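Unsaturated glucuronyl hydrolase (Streptococcus agalactiae, PDB 2ZZR) catalyses the hydrolysis of unsaturated hyaluronate, chondroitin and heparin disaccharides, releasing their unsaturated uronic acid residue. Local coordinates at residues E67-F72 / N375-Y380; L115-T120 / L176-L181; L181-Y186 / Q196-H201. All blocks are in the same frame, centred on the assembly; numbering follows the deposited sequence.

Starting from the N terminus, the chain first enters contact 1 at residues 67-72, where helix 70-84 begins. That contact closes only at 375-380, on the last helix, 376-390, and spans 302 intervening residues. Contacts 2 and 3 are both nested inside this loop and follow one another in series. Contact 2 joins the start of helix 115-130 to the 176-181 region, and contact 3 folds helix 180-189 back on helix 192-209. Leu181 belongs to both. Contacts 1 and 2 also touch directly, Phe72 CZ lying 3.3 Å from Phe117 CD2, whereas contact 3 sits farther out, its centre about 22 Å from that of contact 1.

Contact 1: residues E67-F72 / N375-Y380; sequences EWTNGF and NIWGDY
Trp68 meets Trp377 through the six-membered parts of the two indoles. Their centroids are 5.0 Å apart, and the two rings lean across each other, planes inclined at 34°. The nearest atoms are Trp68 CZ2 and Trp377 CZ3, 3.7 Å apart, and the rim of Trp68 lies over one face of Trp377. In both tryptophans CG is held between the backbone N and the carbonyl carbon (chi1 59° for Trp377), and from this rotamer the indoles reach each other. Next comes Thr69, whose CG2 stands 3.3 Å above the centre of the Trp68 ring and also touches Trp377 CZ3 obliquely, at 3.7 Å. The same threonine turns its CB to Ile376 CG2, at 3.5 Å. Phe72, in the first turn of helix 70-84, makes the broadest contact. Its CB meets Ile376 CG1 at 3.7 Å, while the ring receives Trp377 CB squarely over one face, 3.6 Å from the centroid and 11° off the normal, a well-aimed CH-pi contact. At the CD1 corner of the ring, Phe72 CD1 meets Tyr380 CB at 3.7 Å. Apart from backbone carbonyls such as Ile376 O, which faces Phe72 CB, the side chains meet carbon to carbon. The polar ends are bonded outside the two segments: Trp68 NE1 hydrogen-bonds to Tyr363 OH, and Tyr380 OH to Glu384 OE1. The contact brings together the starts of helices 70-84 and 376-390 in the alpha-helical barrel. Strand 50-56 lies against both through Pro53 and Pro51. Trp68 also touches the nucleophile Asp114, Trp377 approaches the substrate-binding Arg246, and Phe117 of helix 115-130 packs on Phe72 and Trp68.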
# COMPACT_ATOMS: atom_id res chain seq x y z
N GLU A 67 5.90 -15.65 0.37
CA GLU A 67 5.80 -14.50 1.27
C GLU A 67 4.51 -13.69 1.03
O GLU A 67 3.67 -14.10 0.24
CB GLU A 67 7.04 -13.60 1.16
CG GLU A 67 8.08 -13.82 2.28
CD GLU A 67 7.64 -13.30 3.64
OE1 GLU A 67 6.47 -12.91 3.79
OE2 GLU A 67 8.49 -13.29 4.56
N TRP A 68 4.36 -12.57 1.74
CA TRP A 68 3.21 -11.68 1.53
C TRP A 68 3.52 -10.62 0.48
O TRP A 68 2.63 -9.85 0.10
CB TRP A 68 2.79 -11.00 2.85
CG TRP A 68 3.74 -9.96 3.40
CD1 TRP A 68 4.83 -10.19 4.20
CD2 TRP A 68 3.69 -8.54 3.20
NE1 TRP A 68 5.45 -9.01 4.51
CE2 TRP A 68 4.78 -7.98 3.91
CE3 TRP A 68 2.83 -7.69 2.49
CZ2 TRP A 68 5.03 -6.60 3.93
CZ3 TRP A 68 3.08 -6.31 2.51
CH2 TRP A 68 4.18 -5.78 3.22
N THR A 69 4.76 -10.62 -0.01
CA THR A 69 5.32 -9.52 -0.78
C THR A 69 5.57 -9.83 -2.26
O THR A 69 5.96 -8.94 -3.03
CB THR A 69 6.68 -9.09 -0.19
OG1 THR A 69 7.49 -10.25 0.03
CG2 THR A 69 6.49 -8.35 1.12
N ASN A 70 5.36 -11.09 -2.66
CA ASN A 70 5.72 -11.52 -4.02
C ASN A 70 5.02 -10.75 -5.14
O ASN A 70 5.62 -10.50 -6.19
CB ASN A 70 5.48 -13.01 -4.21
CG ASN A 70 6.30 -13.84 -3.26
OD1 ASN A 70 7.40 -14.31 -3.60
ND2 ASN A 70 5.79 -14.02 -2.06
N GLY A 71 3.77 -10.37 -4.90
CA GLY A 71 2.95 -9.64 -5.87
C GLY A 71 3.49 -8.27 -6.24
O GLY A 71 3.23 -7.78 -7.35
N PHE A 72 4.24 -7.64 -5.33
CA PHE A 72 4.83 -6.32 -5.57
C PHE A 72 5.90 -6.37 -6.66
O PHE A 72 6.04 -5.42 -7.43
CB PHE A 72 5.39 -5.71 -4.29
CG PHE A 72 4.35 -5.40 -3.25
CD1 PHE A 72 3.35 -4.46 -3.51
CD2 PHE A 72 4.36 -6.04 -2.02
CE1 PHE A 72 2.37 -4.16 -2.56
CE2 PHE A 72 3.39 -5.75 -1.06
CZ PHE A 72 2.40 -4.82 -1.33
N ASN A 375 12.76 -1.92 0.09
CA ASN A 375 11.78 -2.99 0.21
C ASN A 375 10.86 -3.01 -1.01
O ASN A 375 10.74 -2.01 -1.73
CB ASN A 375 11.02 -2.95 1.55
CG ASN A 375 10.33 -1.61 1.82
OD1 ASN A 375 10.57 -0.97 2.85
ND2 ASN A 375 9.47 -1.21 0.91
N ILE A 376 10.25 -4.16 -1.25
CA ILE A 376 9.58 -4.37 -2.54
C ILE A 376 8.25 -3.63 -2.67
O ILE A 376 7.88 -3.22 -3.78
CB ILE A 376 9.48 -5.88 -2.90
CG1 ILE A 376 9.10 -6.09 -4.37
CG2 ILE A 376 8.53 -6.62 -1.94
CD1 ILE A 376 10.09 -5.43 -5.36
N TRP A 377 7.55 -3.43 -1.56
CA TRP A 377 6.31 -2.62 -1.62
C TRP A 377 6.63 -1.13 -1.81
O TRP A 377 5.91 -0.42 -2.52
CB TRP A 377 5.40 -2.86 -0.39
CG TRP A 377 6.07 -2.55 0.91
CD1 TRP A 377 6.01 -1.38 1.60
CD2 TRP A 377 6.91 -3.43 1.66
NE1 TRP A 377 6.77 -1.47 2.76
CE2 TRP A 377 7.33 -2.72 2.81
CE3 TRP A 377 7.35 -4.75 1.48
CZ2 TRP A 377 8.16 -3.29 3.78
CZ3 TRP A 377 8.18 -5.31 2.44
CH2 TRP A 377 8.59 -4.58 3.57
N GLY A 378 7.71 -0.66 -1.19
CA GLY A 378 8.19 0.71 -1.40
C GLY A 378 8.58 0.92 -2.85
O GLY A 378 8.23 1.95 -3.45
N ASP A 379 9.28 -0.05 -3.43
CA ASP A 379 9.61 -0.01 -4.86
C ASP A 379 8.34 0.05 -5.71
O ASP A 379 8.24 0.87 -6.62
CB ASP A 379 10.40 -1.25 -5.27
CG ASP A 379 11.84 -1.22 -4.79
OD1 ASP A 379 12.25 -0.25 -4.10
OD2 ASP A 379 12.58 -2.17 -5.12
N TYR A 380 7.39 -0.83 -5.38
CA TYR A 380 6.14 -0.90 -6.11
C TYR A 380 5.36 0.43 -6.06
O TYR A 380 4.96 0.95 -7.10
CB TYR A 380 5.24 -2.08 -5.66
CG TYR A 380 3.92 -1.94 -6.36
CD1 TYR A 380 2.86 -1.27 -5.74
CD2 TYR A 380 3.76 -2.36 -7.68
CE1 TYR A 380 1.67 -1.07 -6.40
CE2 TYR A 380 2.55 -2.16 -8.35
CZ TYR A 380 1.52 -1.50 -7.70
OH TYR A 380 0.32 -1.27 -8.32

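Contact 2: residues L115-T120 / L176-L181; sequences LGFLYT and LLNIQL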
# COMPACT_ATOMS: atom_id res chain seq x y z
N LEU A 115 -3.96 -11.51 0.81
CA LEU A 115 -4.32 -12.02 -0.52
C LEU A 115 -4.36 -10.92 -1.58
O LEU A 115 -4.00 -11.14 -2.74
CB LEU A 115 -5.66 -12.77 -0.48
CG LEU A 115 -5.69 -14.25 -0.08
CD1 LEU A 115 -4.96 -15.12 -1.10
CD2 LEU A 115 -5.12 -14.49 1.31
N GLY A 116 -4.77 -9.72 -1.17
CA GLY A 116 -4.83 -8.56 -2.06
C GLY A 116 -3.45 -8.07 -2.46
O GLY A 116 -3.19 -7.86 -3.64
N PHE A 117 -2.57 -7.88 -1.48
CA PHE A 117 -1.18 -7.51 -1.79
C PHE A 117 -0.55 -8.50 -2.77
O PHE A 117 0.22 -8.11 -3.65
CB PHE A 117 -0.31 -7.48 -0.52
CG PHE A 117 -0.50 -6.26 0.34
CD1 PHE A 117 -0.46 -6.37 1.73
CD2 PHE A 117 -0.68 -5.00 -0.22
CE1 PHE A 117 -0.62 -5.25 2.54
CE2 PHE A 117 -0.84 -3.87 0.59
CZ PHE A 117 -0.80 -3.99 1.97
N LEU A 118 -0.87 -9.78 -2.60
CA LEU A 118 -0.29 -10.83 -3.43
C LEU A 118 -0.90 -10.89 -4.83
O LEU A 118 -0.17 -10.94 -5.82
CB LEU A 118 -0.43 -12.20 -2.74
CG LEU A 118 0.58 -12.45 -1.62
CD1 LEU A 118 0.20 -13.69 -0.83
CD2 LEU A 118 2.01 -12.56 -2.15
N TYR A 119 -2.23 -10.85 -4.90
CA TYR A 119 -2.94 -11.15 -6.15
C TYR A 119 -3.35 -9.93 -6.96
O TYR A 119 -3.50 -10.03 -8.18
CB TYR A 119 -4.11 -12.10 -5.90
CG TYR A 119 -3.60 -13.50 -5.66
CD1 TYR A 119 -3.54 -14.43 -6.71
CD2 TYR A 119 -3.10 -13.89 -4.41
CE1 TYR A 119 -3.04 -15.71 -6.50
CE2 TYR A 119 -2.58 -15.16 -4.21
CZ TYR A 119 -2.55 -16.07 -5.25
OH TYR A 119 -2.04 -17.33 -5.06
N THR A 120 -3.53 -8.79 -6.30
CA THR A 120 -3.96 -7.58 -7.02
C THR A 120 -2.91 -7.02 -8.01
O THR A 120 -3.24 -6.81 -9.19
CB THR A 120 -4.46 -6.48 -6.05
OG1 THR A 120 -5.58 -6.99 -5.31
CG2 THR A 120 -4.88 -5.23 -6.84
N LEU A 176 -6.97 -2.83 4.80
CA LEU A 176 -7.65 -1.84 3.96
C LEU A 176 -7.25 -1.94 2.49
O LEU A 176 -8.07 -1.70 1.60
CB LEU A 176 -7.40 -0.42 4.47
CG LEU A 176 -8.09 -0.02 5.79
CD1 LEU A 176 -7.74 1.41 6.13
CD2 LEU A 176 -9.60 -0.20 5.70
N LEU A 177 -5.99 -2.30 2.23
CA LEU A 177 -5.52 -2.48 0.85
C LEU A 177 -5.96 -3.82 0.26
O LEU A 177 -6.02 -3.98 -0.96
CB LEU A 177 -3.99 -2.38 0.78
CG LEU A 177 -3.30 -1.02 0.59
CD1 LEU A 177 -3.40 -0.55 -0.85
CD2 LEU A 177 -3.81 0.03 1.58
N ASN A 178 -6.25 -4.78 1.14
CA ASN A 178 -6.58 -6.14 0.72
C ASN A 178 -8.06 -6.37 0.42
O ASN A 178 -8.41 -7.32 -0.28
CB ASN A 178 -6.04 -7.13 1.75
CG ASN A 178 -4.52 -7.22 1.71
OD1 ASN A 178 -3.97 -7.97 0.92
ND2 ASN A 178 -3.85 -6.44 2.54
N ILE A 179 -8.92 -5.48 0.90
CA ILE A 179 -10.35 -5.59 0.59
C ILE A 179 -10.68 -5.11 -0.84
O ILE A 179 -11.78 -5.33 -1.34
CB ILE A 179 -11.26 -4.87 1.63
CG1 ILE A 179 -11.04 -3.36 1.63
CG2 ILE A 179 -11.05 -5.47 3.03
CD1 ILE A 179 -12.04 -2.56 2.50
N GLN A 180 -9.71 -4.48 -1.50
CA GLN A 180 -9.93 -4.04 -2.88
C GLN A 180 -10.17 -5.26 -3.77
O GLN A 180 -11.01 -5.23 -4.68
CB GLN A 180 -8.76 -3.18 -3.38
CG GLN A 180 -8.42 -1.98 -2.47
CD GLN A 180 -9.65 -1.20 -1.97
OE1 GLN A 180 -9.78 -0.93 -0.77
NE2 GLN A 180 -10.53 -0.83 -2.88
N LEU A 181 -9.47 -6.35 -3.45
CA LEU A 181 -9.66 -7.65 -4.09
C LEU A 181 -11.12 -8.09 -4.01
O LEU A 181 -11.66 -8.64 -4.97
CB LEU A 181 -8.74 -8.69 -3.41
CG LEU A 181 -8.89 -10.17 -3.75
CD1 LEU A 181 -8.63 -10.41 -5.23
CD2 LEU A 181 -7.93 -10.98 -2.89
O HOH W 1 -6.61 -5.90 -2.90
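Asn178 and Phe117 form the tight part of this contact, at the first turn of helix 115-130. Here the two backbones almost touch, Gly116 CA lying 4.1 Å from Asn178 CA, because Gly116 puts no side chain between them. Asn178 OD1 accepts a hydrogen bond from Phe117 N at 2.8 Å, with an N-H...O angle of 158°. The donor stands 39° out of the carbonyl plane, so the bond is fairly straight at the hydrogen but is not aimed at a lone pair. Asn178 CG lies anti to its own carbonyl carbon, which carries the amide across to the neighbouring helix. Asn178 ND2 then sits 3.4 Å above the Phe117 ring, offset toward the rim, with the amide and ring planes 83° apart. Leu177 CB meets the same ring obliquely, 3.5 Å from Phe117 CE2.

The packing is looser toward Leu181 and Thr120. Leu181 CD2 touches Leu115 CB at 3.8 Å, and beside it a water bridges the segments where direct contacts are longer, such as that of Thr120 OG1 with Leu181 CB. The water oxygen lies 2.8 Å from Thr120 OG1, donates to Leu177 O at 2.8 Å and accepts a weak bond from Leu181 N at 2.9 Å. The water thereby serves backbone groups near Asn178, where the bond from Leu181 N to Asn178 O is long and weak.

Asn178 ND2 also bonds to the backbone O of Asp174, the proton donor, while OD1 holds a backbone N-H three residues beyond the nucleophile Asp114. One buried amide thus links the chain segments that bear both catalytic aspartates, consistent with a second-shell part in fixing their relative positions.

Contact 3: residues L181-Y186 / Q196-H201; sequences LLFFAY and QVAVNH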
# COMPACT_ATOMS: atom_id res chain seq x y z
N LEU A 181 -9.47 -6.35 -3.45
CA LEU A 181 -9.66 -7.65 -4.09
C LEU A 181 -11.12 -8.09 -4.01
O LEU A 181 -11.66 -8.64 -4.97
CB LEU A 181 -8.74 -8.69 -3.41
CG LEU A 181 -8.89 -10.17 -3.75
CD1 LEU A 181 -8.63 -10.41 -5.23
CD2 LEU A 181 -7.93 -10.98 -2.89
N LEU A 182 -11.75 -7.84 -2.86
CA LEU A 182 -13.15 -8.21 -2.66
C LEU A 182 -14.11 -7.35 -3.46
O LEU A 182 -15.10 -7.86 -4.00
CB LEU A 182 -13.51 -8.21 -1.18
CG LEU A 182 -12.64 -9.13 -0.32
CD1 LEU A 182 -13.11 -9.07 1.13
CD2 LEU A 182 -12.67 -10.58 -0.83
N PHE A 183 -13.83 -6.05 -3.56
CA PHE A 183 -14.63 -5.16 -4.42
C PHE A 183 -14.54 -5.60 -5.88
O PHE A 183 -15.53 -5.53 -6.61
CB PHE A 183 -14.22 -3.70 -4.27
CG PHE A 183 -14.69 -3.04 -2.98
CD1 PHE A 183 -13.77 -2.43 -2.13
CD2 PHE A 183 -16.04 -3.02 -2.64
CE1 PHE A 183 -14.19 -1.81 -0.95
CE2 PHE A 183 -16.47 -2.40 -1.45
CZ PHE A 183 -15.54 -1.80 -0.61
N PHE A 184 -13.35 -6.04 -6.31
CA PHE A 184 -13.16 -6.55 -7.67
C PHE A 184 -13.99 -7.82 -7.88
O PHE A 184 -14.70 -7.94 -8.89
CB PHE A 184 -11.68 -6.83 -7.96
CG PHE A 184 -11.44 -7.49 -9.29
CD1 PHE A 184 -11.35 -6.72 -10.45
CD2 PHE A 184 -11.32 -8.87 -9.40
CE1 PHE A 184 -11.14 -7.32 -11.70
CE2 PHE A 184 -11.11 -9.48 -10.64
CZ PHE A 184 -11.01 -8.70 -11.79
N ALA A 185 -13.91 -8.76 -6.94
CA ALA A 185 -14.68 -10.00 -7.03
C ALA A 185 -16.18 -9.72 -7.10
O ALA A 185 -16.90 -10.38 -7.86
CB ALA A 185 -14.36 -10.93 -5.87
N TYR A 186 -16.64 -8.73 -6.35
CA TYR A 186 -18.04 -8.31 -6.42
C TYR A 186 -18.41 -7.84 -7.83
O TYR A 186 -19.44 -8.25 -8.38
CB TYR A 186 -18.35 -7.20 -5.41
CG TYR A 186 -19.66 -6.51 -5.71
CD1 TYR A 186 -20.88 -7.17 -5.53
CD2 TYR A 186 -19.68 -5.20 -6.20
CE1 TYR A 186 -22.09 -6.54 -5.82
CE2 TYR A 186 -20.88 -4.57 -6.49
CZ TYR A 186 -22.07 -5.24 -6.30
OH TYR A 186 -23.25 -4.60 -6.59
N GLN A 196 -20.28 -6.96 0.83
CA GLN A 196 -20.69 -6.87 2.23
C GLN A 196 -19.51 -7.02 3.19
O GLN A 196 -19.38 -6.24 4.12
CB GLN A 196 -21.78 -7.90 2.55
CG GLN A 196 -23.12 -7.56 1.92
CD GLN A 196 -24.13 -8.71 1.92
OE1 GLN A 196 -23.77 -9.88 2.07
NE2 GLN A 196 -25.40 -8.36 1.74
N VAL A 197 -18.66 -8.01 2.94
CA VAL A 197 -17.46 -8.23 3.75
C VAL A 197 -16.51 -7.03 3.65
O VAL A 197 -16.01 -6.54 4.67
CB VAL A 197 -16.75 -9.54 3.36
CG1 VAL A 197 -15.34 -9.60 3.94
CG2 VAL A 197 -17.56 -10.73 3.83
N ALA A 198 -16.28 -6.54 2.43
CA ALA A 198 -15.40 -5.39 2.22
C ALA A 198 -15.91 -4.15 2.97
O ALA A 198 -15.15 -3.47 3.67
CB ALA A 198 -15.24 -5.10 0.73
N VAL A 199 -17.20 -3.87 2.83
CA VAL A 199 -17.80 -2.71 3.46
C VAL A 199 -17.76 -2.82 4.99
O VAL A 199 -17.34 -1.87 5.67
CB VAL A 199 -19.25 -2.49 2.95
CG1 VAL A 199 -19.96 -1.43 3.78
CG2 VAL A 199 -19.21 -2.10 1.48
N ASN A 200 -18.18 -3.98 5.51
CA ASN A 200 -18.16 -4.22 6.96
C ASN A 200 -16.76 -4.07 7.52
O ASN A 200 -16.56 -3.42 8.55
CB ASN A 200 -18.70 -5.61 7.31
CG ASN A 200 -20.20 -5.71 7.14
OD1 ASN A 200 -20.88 -4.72 6.88
ND2 ASN A 200 -20.73 -6.93 7.28
N HIS A 201 -15.80 -4.67 6.82
CA HIS A 201 -14.40 -4.57 7.23
C HIS A 201 -13.92 -3.13 7.21
O HIS A 201 -13.21 -2.70 8.11
CB HIS A 201 -13.47 -5.42 6.37
CG HIS A 201 -12.04 -5.32 6.80
ND1 HIS A 201 -11.48 -6.19 7.71
CD2 HIS A 201 -11.08 -4.41 6.50
CE1 HIS A 201 -10.22 -5.84 7.93
NE2 HIS A 201 -9.96 -4.76 7.21
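Leu182 and Ala198 mark the nearest approach of the two backbones, with their CA atoms 6.1 Å apart. Helices 180-189 and 192-209 run roughly antiparallel here, 149° between the N-to-C directions of the two short segments, so that 181-186 and 196-201 form the facing sides of a helical hairpin. The axes of these segments come within 8.9 Å.

Ala198 is the small residue at the middle of the interface. Ala198 CB lies over one face of the Phe183 ring, 3.7 Å from the centroid and 16° off the normal, a CH-pi contact displaced somewhat toward the rim, where Phe183 CZ is its nearest atom. The ring reaches this place because CG lies beside the backbone N of Phe183 (chi1 -75°), so that a side chain starting off at an angle to the partner helix ends against it. Val199 CG2 comes to the edge of the same ring, near its plane, 4.0 Å from Phe183 CE2. On the other flank Leu182 CB rests 4.0 Å from Ala198 CB, while one branch of the leucine goes further and sets CD1 against Val197 CG1 at 3.6 Å.

Met262 of helix 245-262 touches both Phe183 and Val199, and Met147 of helix 133-147 lies on Val197, so the apolar seam continues into the helices around it. The chemistry is that of carbon meeting carbon: three consecutive residues of one helix are matched by two of the other, while backbone N-H groups such as those of Ala185 and Asn200 bond within their own helices. Across these segments the hairpin is therefore held by shape and hydrophobic burial, away from the catalytic residues.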